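Long-range contacts in carboxyl esterase NP (Bacillus subtilis, PDB 4CCW), which hydrolyses carboxylic esters to an alcohol and a carboxylate, acting as a carboxylesterase of the alpha/beta hydrolase superfamily: residues 157-165 with 245-256; 25-35 with 44-52. All coordinates share one frame; numbering follows the deposited sequence.

The two contacts lie on opposite sides of the chain's centre, about 32 Å apart between centres and about 19 Å between nearest atoms, and share no helix or strand. Each is partly buried. Contact 1 joins loops and helix starts, 157-165 with 245-256, next to the ligand pocket; two hydrogen bonds to main-chain oxygens punctuate its apolar packing. Contact 2, 25-35 with 44-52, is local: a beta hairpin at the edge of the central sheet, away from the annotated sites, held by paired backbone bonds with hydrophobic groups on both faces. Aromatic rings serve both, but a ring reaches the bound ligand in contact 1 alone.

Contact 1: 157-165 with 245-256; sequences TFLPFHHDF and VIYDPHSALHRA. With VKC ((2-hydroxyethoxy)acetic acid), chain B.
Phe158 and Leu159 pack against helix 249-259 as residues 157-165 run past 245-256, two connections of the alpha/beta hydrolase fold beside its ligand pocket. Apolar contacts dominate. Ala256 CB sits over one face of the Phe158 ring in a CH-pi contact, 3.6 Å from the centroid, while CG2 of Thr157 covers the opposite face. Leu159 CD1 lies against the first helical turn, 3.6 Å from Ser251 CB. Farther along, Ile246 CD1 meets the Phe161 ring at its edge, 3.8 Å from CE1. Two hydrogen bonds cross. His162 N gives a nearly straight one (172°) to Ile246 O at 2.7 Å, and Arg255 NH1 reaches Phe158 O at 2.9 Å. The Arg255 chain leaves with CG opposite its own N (chi1 -176°) and stays extended to NE, carrying the guanidinium to that carbonyl and to its salt-bridge partner Asp226. Cutting this chain back to an alanine is likely to leave Phe158 O without this donor and the Asp226 charge without its mate. Asp248 caps helix 249-259, its OD1 accepting from Ser251 N. Near His273, the probable active-site proton acceptor, Ile246 CG2 touches Phe165 CD1 at 3.7 Å, and Phe165 CZ lies 3.6 Å from CG of the bound (2-hydroxyethoxy)acetic acid.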
loop_
_atom_site.group_PDB
_atom_site.type_symbol
_atom_site.label_atom_id
_atom_site.label_comp_id
_atom_site.label_asym_id
_atom_site.label_seq_id
_atom_site.Cartn_x
_atom_site.Cartn_y
_atom_site.Cartn_z
ATOM N N THR A 157 -0.339 10.204 7.650
ATOM C CA THR A 157 -0.605 11.134 6.521
ATOM C C THR A 157 -1.425 12.364 6.947
ATOM O O THR A 157 -0.923 13.488 6.900
ATOM C CB THR A 157 -1.249 10.401 5.307
ATOM O OG1 THR A 157 -0.406 9.302 4.930
ATOM C CG2 THR A 157 -1.438 11.361 4.083
ATOM N N PHE A 158 -2.673 12.148 7.368
ATOM C CA PHE A 158 -3.503 13.247 7.877
ATOM C C PHE A 158 -3.536 13.346 9.399
ATOM O O PHE A 158 -3.540 14.443 9.953
ATOM C CB PHE A 158 -4.918 13.176 7.282
ATOM C CG PHE A 158 -4.916 13.138 5.791
ATOM C CD1 PHE A 158 -4.607 14.284 5.049
ATOM C CD2 PHE A 158 -5.163 11.949 5.118
ATOM C CE1 PHE A 158 -4.565 14.243 3.667
ATOM C CE2 PHE A 158 -5.147 11.909 3.735
ATOM C CZ PHE A 158 -4.842 13.054 3.009
ATOM N N LEU A 159 -3.546 12.201 10.075
ATOM C CA LEU A 159 -3.588 12.145 11.533
ATOM C C LEU A 159 -2.540 11.167 12.015
ATOM O O LEU A 159 -2.212 10.240 11.275
ATOM C CB LEU A 159 -4.937 11.612 12.028
ATOM C CG LEU A 159 -6.200 12.437 11.816
ATOM C CD1 LEU A 159 -7.352 11.691 12.478
ATOM C CD2 LEU A 159 -6.033 13.834 12.405
ATOM N N PRO A 160 -2.043 11.341 13.259
ATOM C CA PRO A 160 -1.146 10.322 13.813
ATOM C C PRO A 160 -1.911 9.068 14.185
ATOM O O PRO A 160 -3.130 9.130 14.371
ATOM C CB PRO A 160 -0.589 10.968 15.079
ATOM C CG PRO A 160 -1.517 12.072 15.421
ATOM C CD PRO A 160 -2.248 12.483 14.178
ATOM N N PHE A 161 -1.208 7.941 14.288
ATOM C CA PHE A 161 -1.831 6.690 14.693
ATOM C C PHE A 161 -2.429 6.793 16.077
ATOM O O PHE A 161 -1.871 7.455 16.969
ATOM C CB PHE A 161 -0.787 5.562 14.792
ATOM C CG PHE A 161 -0.251 5.086 13.477
ATOM C CD1 PHE A 161 -1.098 4.674 12.449
ATOM C CD2 PHE A 161 1.134 4.971 13.297
ATOM C CE1 PHE A 161 -0.576 4.181 11.256
ATOM C CE2 PHE A 161 1.658 4.497 12.101
ATOM C CZ PHE A 161 0.799 4.099 11.078
ATOM N N HIS A 162 -3.532 6.087 16.288
ATOM C CA HIS A 162 -3.958 5.793 17.657
ATOM C C HIS A 162 -2.925 4.868 18.262
ATOM O O HIS A 162 -2.372 4.018 17.560
ATOM C CB HIS A 162 -5.318 5.124 17.621
ATOM C CG HIS A 162 -5.915 4.881 18.978
ATOM N ND1 HIS A 162 -5.641 3.780 19.703
ATOM C CD2 HIS A 162 -6.809 5.636 19.727
ATOM C CE1 HIS A 162 -6.315 3.828 20.862
ATOM N NE2 HIS A 162 -7.038 4.962 20.875
ATOM N N HIS A 163 -2.655 4.986 19.560
ATOM C CA HIS A 163 -1.584 4.185 20.177
ATOM C C HIS A 163 -1.784 2.687 20.052
ATOM O O HIS A 163 -0.814 1.910 20.071
ATOM C CB HIS A 163 -1.361 4.591 21.634
ATOM C CG HIS A 163 -2.457 4.142 22.584
ATOM N ND1 HIS A 163 -2.306 3.090 23.419
ATOM C CD2 HIS A 163 -3.740 4.633 22.799
ATOM C CE1 HIS A 163 -3.426 2.926 24.146
ATOM N NE2 HIS A 163 -4.313 3.862 23.757
ATOM N N ASP A 164 -3.037 2.265 19.922
ATOM C CA ASP A 164 -3.338 0.832 19.778
ATOM C C ASP A 164 -2.702 0.237 18.533
ATOM O O ASP A 164 -2.351 -0.945 18.528
ATOM C CB ASP A 164 -4.845 0.550 19.781
ATOM C CG ASP A 164 -5.406 0.403 21.184
ATOM O OD1 ASP A 164 -4.618 0.386 22.151
ATOM O OD2 ASP A 164 -6.644 0.287 21.315
ATOM N N PHE A 165 -2.536 1.042 17.484
ATOM C CA PHE A 165 -1.872 0.532 16.291
ATOM C C PHE A 165 -0.471 0.040 16.633
ATOM O O PHE A 165 -0.094 -1.073 16.257
ATOM C CB PHE A 165 -1.806 1.548 15.148
ATOM C CG PHE A 165 -1.015 1.053 13.965
ATOM C CD1 PHE A 165 -1.580 0.146 13.060
ATOM C CD2 PHE A 165 0.316 1.446 13.783
ATOM C CE1 PHE A 165 -0.840 -0.318 11.975
ATOM C CE2 PHE A 165 1.062 0.975 12.706
ATOM C CZ PHE A 165 0.481 0.093 11.805
ATOM N N VAL A 245 -9.715 1.702 12.538
ATOM C CA VAL A 245 -9.212 1.596 13.908
ATOM C C VAL A 245 -7.870 2.299 14.112
ATOM O O VAL A 245 -7.452 2.521 15.264
ATOM C CB VAL A 245 -9.033 0.125 14.350
ATOM C CG1 VAL A 245 -10.385 -0.582 14.479
ATOM C CG2 VAL A 245 -8.077 -0.602 13.400
ATOM N N ILE A 246 -7.164 2.624 13.027
ATOM C CA ILE A 246 -5.798 3.170 13.170
ATOM C C ILE A 246 -5.808 4.654 13.543
ATOM O O ILE A 246 -4.804 5.181 14.036
ATOM C CB ILE A 246 -4.865 2.884 11.947
ATOM C CG1 ILE A 246 -5.253 3.711 10.707
ATOM C CG2 ILE A 246 -4.816 1.366 11.669
ATOM C CD1 ILE A 246 -4.101 3.962 9.725
ATOM N N TYR A 247 -6.947 5.303 13.277
ATOM C CA TYR A 247 -7.270 6.651 13.748
ATOM C C TYR A 247 -8.764 6.855 13.525
ATOM O O TYR A 247 -9.467 5.942 13.041
ATOM C CB TYR A 247 -6.411 7.727 13.039
ATOM C CG TYR A 247 -6.279 7.499 11.547
ATOM C CD1 TYR A 247 -7.424 7.310 10.752
ATOM C CD2 TYR A 247 -5.025 7.455 10.938
ATOM C CE1 TYR A 247 -7.317 7.077 9.401
ATOM C CE2 TYR A 247 -4.900 7.237 9.582
ATOM C CZ TYR A 247 -6.059 7.060 8.812
ATOM O OH TYR A 247 -5.958 6.829 7.466
ATOM N N ASP A 248 -9.280 8.025 13.878
ATOM C CA ASP A 248 -10.695 8.302 13.659
ATOM C C ASP A 248 -10.906 8.734 12.205
ATOM O O ASP A 248 -10.283 9.705 11.752
ATOM C CB ASP A 248 -11.180 9.368 14.641
ATOM C CG ASP A 248 -12.667 9.669 14.492
ATOM O OD1 ASP A 248 -13.149 9.939 13.372
ATOM O OD2 ASP A 248 -13.372 9.670 15.514
ATOM N N PRO A 249 -11.721 7.971 11.445
ATOM C CA PRO A 249 -11.742 8.227 10.006
ATOM C C PRO A 249 -12.437 9.537 9.694
ATOM O O PRO A 249 -12.113 10.178 8.710
ATOM C CB PRO A 249 -12.522 7.031 9.435
ATOM C CG PRO A 249 -13.400 6.572 10.561
ATOM C CD PRO A 249 -12.597 6.850 11.820
ATOM N N HIS A 250 -13.386 9.940 10.536
ATOM C CA HIS A 250 -14.046 11.245 10.315
ATOM C C HIS A 250 -13.153 12.416 10.648
ATOM O O HIS A 250 -13.139 13.434 9.934
ATOM C CB HIS A 250 -15.416 11.294 10.996
ATOM C CG HIS A 250 -16.450 10.439 10.298
ATOM N ND1 HIS A 250 -17.115 10.857 9.202
ATOM C CD2 HIS A 250 -16.883 9.136 10.550
ATOM C CE1 HIS A 250 -17.958 9.883 8.784
ATOM N NE2 HIS A 250 -17.811 8.828 9.609
ATOM N N SER A 251 -12.351 12.272 11.702
ATOM C CA SER A 251 -11.324 13.262 11.994
ATOM C C SER A 251 -10.327 13.350 10.828
ATOM O O SER A 251 -9.903 14.441 10.478
ATOM C CB SER A 251 -10.587 12.919 13.290
ATOM O OG SER A 251 -11.522 12.647 14.328
ATOM N N ALA A 252 -9.936 12.207 10.253
ATOM C CA ALA A 252 -9.021 12.182 9.107
ATOM C C ALA A 252 -9.601 12.904 7.893
ATOM O O ALA A 252 -8.910 13.703 7.250
ATOM C CB ALA A 252 -8.654 10.748 8.734
ATOM N N LEU A 253 -10.864 12.605 7.581
ATOM C CA LEU A 253 -11.552 13.258 6.465
ATOM C C LEU A 253 -11.592 14.770 6.700
ATOM O O LEU A 253 -11.390 15.556 5.766
ATOM C CB LEU A 253 -12.968 12.694 6.284
ATOM C CG LEU A 253 -13.801 13.317 5.140
ATOM C CD1 LEU A 253 -14.722 12.283 4.515
ATOM C CD2 LEU A 253 -14.608 14.482 5.672
ATOM N N HIS A 254 -11.867 15.174 7.937
ATOM C CA HIS A 254 -11.977 16.598 8.260
ATOM C C HIS A 254 -10.683 17.292 7.951
ATOM O O HIS A 254 -10.671 18.291 7.227
ATOM C CB HIS A 254 -12.385 16.818 9.721
ATOM C CG HIS A 254 -12.206 18.243 10.179
ATOM N ND1 HIS A 254 -11.077 18.674 10.753
ATOM C CD2 HIS A 254 -13.042 19.346 10.077
ATOM C CE1 HIS A 254 -11.184 19.989 11.028
ATOM N NE2 HIS A 254 -12.381 20.400 10.609
ATOM N N ARG A 255 -9.561 16.752 8.436
ATOM C CA ARG A 255 -8.292 17.439 8.210
ATOM C C ARG A 255 -7.924 17.463 6.714
ATOM O O ARG A 255 -7.552 18.513 6.177
ATOM C CB ARG A 255 -7.150 16.834 9.064
ATOM C CG ARG A 255 -5.849 17.617 8.883
ATOM C CD ARG A 255 -4.847 17.435 10.011
ATOM N NE ARG A 255 -3.733 18.361 9.771
ATOM C CZ ARG A 255 -2.565 18.042 9.202
ATOM N NH1 ARG A 255 -2.285 16.785 8.837
ATOM N NH2 ARG A 255 -1.651 18.984 9.028
ATOM N N ALA A 256 -8.070 16.322 6.037
ATOM C CA ALA A 256 -7.740 16.228 4.622
ATOM C C ALA A 256 -8.549 17.246 3.798
ATOM O O ALA A 256 -8.006 17.987 2.960
ATOM C CB ALA A 256 -7.991 14.803 4.131
HETATM C C VKC B . -1.050 -3.212 8.427
HETATM O O VKC B . -1.365 -2.037 8.710
HETATM C CA VKC B . 0.046 -3.882 9.223
HETATM C CD VKC B . 2.946 -2.728 10.996
HETATM C CG VKC B . 1.512 -3.260 10.997
HETATM O OAD VKC B . 0.890 -2.879 9.779
HETATM O OE1 VKC B . 3.822 -3.644 11.672
HETATM O OXT VKC B . -1.608 -3.847 7.506
#

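Contact 2: 25-35 with 44-52; sequences LSLWPVRCKSF and THVIASGPE
Ile47 packs against Leu25, Trp28 and Cys32 on one face of the antiparallel hairpin formed by strands 32-39 and 42-49. Its CD1 meets Leu25 CD2 tip to tip at 3.7 Å. The other branch, CG2, stands anti to the backbone N and reaches over one face of the Trp28 indole, 4.2 Å from the centroid of the six-membered ring, in a CH-pi contact. The same methyl touches CB and SG of Cys32, so it is wedged between the indole and the neighbouring strand.

On the other face of the sheet, Phe35 lies alongside Val46. With CG set between its backbone N and carbonyl carbon (chi1 64°), the phenyl ring folds over the partner strand: Val46 CB lies over one face, 4.0 Å from the centroid, and Ala48 CB comes to the edge at 3.9 Å from CE1. Two hydrogen-bonded pairs, Phe35 with Val46 and Lys33 with Ala48, fix the register; Val46 N gives to Phe35 O at 2.9 Å, and the Ser34-Ile47 pair between them is non-hydrogen-bonded.

Toward the polar edge, Trp28 NE1 donates in the ring plane to Ser49 OG at 2.9 Å (158°), which, with Ile47 CG2 over the face, helps hold the rotation of the indole. Beyond it a water gives to Arg31 O at 2.6 Å and accepts from Gly50 N.

Strand 42-49 is the link to the main sheet, pairing on its other side with strand 82-86 through Ile47 and Ser49, while Trp28 and Ser49 also touch helix 74-80 at Ile74 and Ser78.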
loop_
_atom_site.group_PDB
_atom_site.type_symbol
_atom_site.label_atom_id
_atom_site.label_comp_id
_atom_site.label_asym_id
_atom_site.label_seq_id
_atom_site.Cartn_x
_atom_site.Cartn_y
_atom_site.Cartn_z
ATOM N N LEU A 25 -0.460 -15.694 -5.194
ATOM C CA LEU A 25 -0.587 -15.222 -6.575
ATOM C C LEU A 25 -1.546 -16.058 -7.429
ATOM O O LEU A 25 -1.984 -15.611 -8.482
ATOM C CB LEU A 25 0.776 -15.103 -7.261
ATOM C CG LEU A 25 1.576 -13.818 -7.052
ATOM C CD1 LEU A 25 2.619 -13.697 -8.152
ATOM C CD2 LEU A 25 0.681 -12.583 -7.047
ATOM N N SER A 26 -1.883 -17.255 -6.961
ATOM C CA SER A 26 -2.895 -18.074 -7.622
ATOM C C SER A 26 -4.314 -17.526 -7.412
ATOM O O SER A 26 -5.256 -17.975 -8.074
ATOM C CB SER A 26 -2.802 -19.535 -7.164
ATOM O OG SER A 26 -3.320 -19.697 -5.855
ATOM N N LEU A 27 -4.453 -16.568 -6.491
ATOM C CA LEU A 27 -5.717 -15.857 -6.264
ATOM C C LEU A 27 -5.937 -14.709 -7.260
ATOM O O LEU A 27 -7.001 -14.061 -7.247
ATOM C CB LEU A 27 -5.800 -15.314 -4.832
ATOM C CG LEU A 27 -5.580 -16.247 -3.635
ATOM C CD1 LEU A 27 -5.551 -15.445 -2.340
ATOM C CD2 LEU A 27 -6.623 -17.357 -3.573
ATOM N N TRP A 28 -4.921 -14.458 -8.099
ATOM C CA TRP A 28 -4.961 -13.425 -9.133
ATOM C C TRP A 28 -5.799 -13.943 -10.283
ATOM O O TRP A 28 -5.430 -14.942 -10.912
ATOM C CB TRP A 28 -3.542 -13.166 -9.613
ATOM C CG TRP A 28 -3.192 -11.746 -9.974
ATOM C CD1 TRP A 28 -3.218 -11.155 -11.239
ATOM C CD2 TRP A 28 -2.693 -10.694 -9.071
ATOM N NE1 TRP A 28 -2.802 -9.850 -11.177
ATOM C CE2 TRP A 28 -2.472 -9.509 -9.905
ATOM C CE3 TRP A 28 -2.427 -10.619 -7.706
ATOM C CZ2 TRP A 28 -2.005 -8.314 -9.376
ATOM C CZ3 TRP A 28 -1.960 -9.409 -7.181
ATOM C CH2 TRP A 28 -1.752 -8.284 -7.997
ATOM N N PRO A 29 -6.946 -13.290 -10.573
ATOM C CA PRO A 29 -7.874 -13.845 -11.574
ATOM C C PRO A 29 -7.625 -13.376 -13.005
ATOM O O PRO A 29 -8.504 -13.516 -13.865
ATOM C CB PRO A 29 -9.233 -13.342 -11.090
ATOM C CG PRO A 29 -8.927 -12.046 -10.422
ATOM C CD PRO A 29 -7.491 -12.069 -9.951
ATOM N N VAL A 30 -6.441 -12.832 -13.262
ATOM C CA VAL A 30 -6.081 -12.376 -14.600
ATOM C C VAL A 30 -4.621 -12.731 -14.897
ATOM O O VAL A 30 -3.854 -13.007 -13.979
ATOM C CB VAL A 30 -6.372 -10.861 -14.772
ATOM C CG1 VAL A 30 -5.306 -10.004 -14.093
ATOM C CG2 VAL A 30 -6.511 -10.499 -16.241
ATOM N N ARG A 31 -4.242 -12.752 -16.173
ATOM C CA ARG A 31 -2.861 -13.050 -16.548
ATOM C C ARG A 31 -1.919 -11.976 -16.013
ATOM O O ARG A 31 -2.152 -10.779 -16.195
ATOM C CB ARG A 31 -2.700 -13.169 -18.067
ATOM C CG ARG A 31 -1.665 -14.210 -18.469
ATOM C CD ARG A 31 -1.032 -13.965 -19.833
ATOM N NE ARG A 31 -1.990 -13.593 -20.875
ATOM C CZ ARG A 31 -1.951 -12.451 -21.560
ATOM N NH1 ARG A 31 -0.998 -11.555 -21.325
ATOM N NH2 ARG A 31 -2.864 -12.203 -22.486
ATOM N N CYS A 32 -0.860 -12.407 -15.340
ATOM C CA CYS A 32 0.142 -11.470 -14.849
ATOM C C CYS A 32 1.563 -11.997 -15.018
ATOM O O CYS A 32 1.771 -13.188 -15.281
ATOM C CB CYS A 32 -0.122 -11.125 -13.388
ATOM S SG CYS A 32 0.244 -12.487 -12.263
ATOM N N LYS A 33 2.533 -11.098 -14.889
ATOM C CA LYS A 33 3.935 -11.486 -14.843
ATOM C C LYS A 33 4.630 -10.863 -13.644
ATOM O O LYS A 33 4.421 -9.687 -13.327
ATOM C CB LYS A 33 4.667 -11.154 -16.151
ATOM C CG LYS A 33 4.731 -9.682 -16.529
ATOM C CD LYS A 33 5.642 -9.487 -17.729
ATOM C CE LYS A 33 5.544 -8.078 -18.287
ATOM N NZ LYS A 33 6.384 -7.908 -19.506
ATOM N N SER A 34 5.432 -11.678 -12.969
ATOM C CA SER A 34 6.277 -11.229 -11.872
ATOM C C SER A 34 7.668 -10.958 -12.408
ATOM O O SER A 34 8.193 -11.737 -13.202
ATOM C CB SER A 34 6.354 -12.300 -10.791
ATOM O OG SER A 34 5.112 -12.437 -10.131
ATOM N N PHE A 35 8.259 -9.850 -11.983
ATOM C CA PHE A 35 9.605 -9.490 -12.411
ATOM C C PHE A 35 10.251 -8.501 -11.447
ATOM O O PHE A 35 9.588 -7.954 -10.557
ATOM C CB PHE A 35 9.607 -8.951 -13.852
ATOM C CG PHE A 35 8.850 -7.664 -14.034
ATOM C CD1 PHE A 35 7.468 -7.666 -14.205
ATOM C CD2 PHE A 35 9.524 -6.449 -14.064
ATOM C CE1 PHE A 35 6.770 -6.481 -14.387
ATOM C CE2 PHE A 35 8.833 -5.260 -14.241
ATOM C CZ PHE A 35 7.456 -5.277 -14.405
ATOM N N THR A 44 13.360 -4.470 -6.922
ATOM C CA THR A 44 11.980 -4.217 -6.552
ATOM C C THR A 44 11.049 -5.130 -7.349
ATOM O O THR A 44 11.082 -5.149 -8.576
ATOM C CB THR A 44 11.640 -2.735 -6.809
ATOM O OG1 THR A 44 12.484 -1.928 -5.983
ATOM C CG2 THR A 44 10.194 -2.421 -6.485
ATOM N N HIS A 45 10.235 -5.893 -6.629
ATOM C CA HIS A 45 9.347 -6.864 -7.239
ATOM C C HIS A 45 8.086 -6.201 -7.731
ATOM O O HIS A 45 7.496 -5.356 -7.043
ATOM C CB HIS A 45 9.052 -7.987 -6.244
ATOM C CG HIS A 45 8.344 -9.169 -6.849
ATOM N ND1 HIS A 45 7.012 -9.339 -6.759
ATOM C CD2 HIS A 45 8.829 -10.247 -7.578
ATOM C CE1 HIS A 45 6.661 -10.468 -7.407
ATOM N NE2 HIS A 45 7.773 -11.023 -7.902
ATOM N N VAL A 46 7.690 -6.553 -8.950
ATOM C CA VAL A 46 6.513 -5.971 -9.598
ATOM C C VAL A 46 5.674 -7.075 -10.229
ATOM O O VAL A 46 6.207 -8.027 -10.820
ATOM C CB VAL A 46 6.906 -4.938 -10.691
ATOM C CG1 VAL A 46 5.673 -4.270 -11.301
ATOM C CG2 VAL A 46 7.824 -3.870 -10.129
ATOM N N ILE A 47 4.358 -6.942 -10.088
ATOM C CA ILE A 47 3.395 -7.786 -10.791
ATOM C C ILE A 47 2.623 -6.917 -11.798
ATOM O O ILE A 47 1.948 -5.957 -11.411
ATOM C CB ILE A 47 2.412 -8.444 -9.805
ATOM C CG1 ILE A 47 3.178 -9.165 -8.693
ATOM C CG2 ILE A 47 1.499 -9.418 -10.534
ATOM C CD1 ILE A 47 2.381 -9.365 -7.428
ATOM N N ALA A 48 2.741 -7.236 -13.089
ATOM C CA ALA A 48 2.051 -6.484 -14.141
ATOM C C ALA A 48 0.861 -7.253 -14.694
ATOM O O ALA A 48 0.946 -8.454 -14.930
ATOM C CB ALA A 48 3.011 -6.117 -15.268
ATOM N N SER A 49 -0.241 -6.537 -14.896
ATOM C CA SER A 49 -1.458 -7.080 -15.492
ATOM C C SER A 49 -2.051 -6.039 -16.437
ATOM O O SER A 49 -1.734 -4.854 -16.339
ATOM C CB SER A 49 -2.486 -7.379 -14.397
ATOM O OG SER A 49 -1.913 -8.072 -13.311
ATOM N N GLY A 50 -2.935 -6.469 -17.335
ATOM C CA GLY A 50 -3.655 -5.526 -18.189
ATOM C C GLY A 50 -2.978 -5.282 -19.524
ATOM O O GLY A 50 -1.824 -5.680 -19.717
ATOM N N PRO A 51 -3.691 -4.613 -20.458
ATOM C CA PRO A 51 -3.194 -4.435 -21.824
ATOM C C PRO A 51 -1.916 -3.611 -21.825
ATOM O O PRO A 51 -1.835 -2.603 -21.130
ATOM C CB PRO A 51 -4.320 -3.659 -22.517
ATOM C CG PRO A 51 -5.528 -3.845 -21.660
ATOM C CD PRO A 51 -4.987 -3.942 -20.260
ATOM N N GLU A 52 -0.927 -4.044 -22.602
ATOM C CA GLU A 52 0.386 -3.408 -22.585
ATOM C C GLU A 52 0.338 -1.947 -23.050
ATOM O O GLU A 52 1.119 -1.128 -22.580
ATOM C CB GLU A 52 1.388 -4.216 -23.420
ATOM C CG GLU A 52 1.856 -5.498 -22.745
ATOM C CD GLU A 52 2.787 -6.318 -23.619
ATOM O OE1 GLU A 52 2.865 -6.042 -24.826
ATOM O OE2 GLU A 52 3.438 -7.248 -23.102
HETATM O O HOH W 1 -3.781 -9.257 -17.469
#